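Local coordinates for lysosome-associated membrane glycoprotein 3 (PDB 4AKM), which contributes to the unfolded protein response and to the fusion of lysosomes with autophagosomes as a glycoprotein of the lysosomal membrane, at residues Q109-V112 and G113-F116. Sequence-based numbering, arbitrary orientation.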
loop_
_atom_site.group_PDB
_atom_site.type_symbol
_atom_site.label_atom_id
_atom_site.label_comp_id
_atom_site.label_asym_id
_atom_site.label_seq_id
_atom_site.Cartn_x
_atom_site.Cartn_y
_atom_site.Cartn_z
ATOM N N GLN A 109 -8.821 -5.203 -6.661
ATOM C CA GLN A 109 -9.958 -4.607 -7.358
ATOM C C GLN A 109 -11.273 -4.908 -6.634
ATOM O O GLN A 109 -11.563 -6.059 -6.303
ATOM C CB GLN A 109 -10.018 -5.079 -8.811
ATOM C CG GLN A 109 -11.012 -4.299 -9.665
ATOM C CD GLN A 109 -11.093 -4.816 -11.090
ATOM O OE1 GLN A 109 -10.572 -5.887 -11.405
ATOM N NE2 GLN A 109 -11.751 -4.057 -11.959
ATOM N N THR A 110 -12.064 -3.862 -6.401
ATOM C CA THR A 110 -13.268 -3.963 -5.585
ATOM C C THR A 110 -14.382 -3.098 -6.156
ATOM O O THR A 110 -14.125 -1.980 -6.604
ATOM C CB THR A 110 -12.995 -3.479 -4.148
ATOM O OG1 THR A 110 -11.880 -4.192 -3.605
ATOM C CG2 THR A 110 -14.214 -3.688 -3.257
ATOM N N ALA A 111 -15.612 -3.614 -6.130
ATOM C CA ALA A 111 -16.781 -2.858 -6.576
ATOM C C ALA A 111 -16.884 -1.538 -5.819
ATOM O O ALA A 111 -16.718 -1.503 -4.600
ATOM C CB ALA A 111 -18.045 -3.680 -6.387
ATOM N N VAL A 112 -17.146 -0.455 -6.545
ATOM C CA VAL A 112 -17.162 0.877 -5.947
ATOM C C VAL A 112 -18.237 0.991 -4.862
ATOM O O VAL A 112 -19.353 0.497 -5.024
ATOM C CB VAL A 112 -17.311 1.986 -7.025
ATOM C CG1 VAL A 112 -18.556 1.762 -7.868
ATOM C CG2 VAL A 112 -17.321 3.370 -6.387
ATOM N N GLY A 113 -17.886 1.624 -3.746
ATOM C CA GLY A 113 -18.789 1.738 -2.613
ATOM C C GLY A 113 -18.597 0.621 -1.604
ATOM O O GLY A 113 -19.065 0.707 -0.468
ATOM N N HIS A 114 -17.912 -0.437 -2.026
ATOM C CA HIS A 114 -17.562 -1.533 -1.131
ATOM C C HIS A 114 -16.166 -1.323 -0.547
ATOM O O HIS A 114 -15.479 -0.361 -0.882
ATOM C CB HIS A 114 -17.616 -2.875 -1.869
ATOM C CG HIS A 114 -18.998 -3.300 -2.258
ATOM N ND1 HIS A 114 -19.314 -4.606 -2.569
ATOM C CD2 HIS A 114 -20.146 -2.595 -2.391
ATOM C CE1 HIS A 114 -20.596 -4.688 -2.873
ATOM N NE2 HIS A 114 -21.125 -3.480 -2.772
ATOM N N SER A 115 -15.750 -2.228 0.329
ATOM C CA SER A 115 -14.396 -2.193 0.864
ATOM C C SER A 115 -13.668 -3.482 0.511
ATOM O O SER A 115 -14.294 -4.513 0.279
ATOM C CB SER A 115 -14.412 -1.987 2.381
ATOM O OG SER A 115 -15.062 -3.058 3.039
ATOM N N PHE A 116 -12.345 -3.419 0.449
ATOM C CA PHE A 116 -11.559 -4.611 0.180
ATOM C C PHE A 116 -10.955 -5.140 1.463
ATOM O O PHE A 116 -10.345 -4.394 2.222
ATOM C CB PHE A 116 -10.454 -4.329 -0.833
ATOM C CG PHE A 116 -9.698 -5.555 -1.253
ATOM C CD1 PHE A 116 -10.182 -6.378 -2.255
ATOM C CD2 PHE A 116 -8.507 -5.895 -0.638
ATOM C CE1 PHE A 116 -9.486 -7.510 -2.640
ATOM C CE2 PHE A 116 -7.813 -7.026 -1.018
ATOM C CZ PHE A 116 -8.300 -7.831 -2.019
#
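Ala111 and His114 close a type II beta turn through one backbone hydrogen bond, His114 N to Ala111 O at 3.0 Å. The N-H...O angle of 151° shows a moderately bent bond, with the donor tilted out of the carbonyl plane. Gly113 takes the third position with positive phi, the conformation a type II turn needs there and one that glycine adopts readily.

Van der Waals contacts link the two arms of the reversal, whose end-to-end directions are 155° apart. Ala111 CB lies over one face of the His114 imidazole, offset toward the rim and 4.1 Å from His114 ND1. The Thr110 methyl reaches across to the other arm: CG2, anti to the backbone N, meets His114 CB at 3.8 Å and Ser115 O at 3.6 Å.

The other branch of Thr110, OG1, hydrogen-bonds to Phe108 O and lies at the edge of the Phe116 ring, near its plane, 3.1 Å from Phe116 CD1. Phe116 reaches this place with CG anti to the backbone N (chi1 -174°), and its ring also stacks on that of Phe108.

Beyond the turn, Thr110 pairs through its backbone with Tyr80 and Phe116 with Leu139, so the reversal carries the chain from the five-stranded sheet to the other sheet of this membrane-proximal luminal domain, a beta prism. Across the turn the two arms thus share one backbone hydrogen bond, and their side chains meet by van der Waals contact, while the buried Thr110 hydroxyl has its polar partner locally, in Phe108 O.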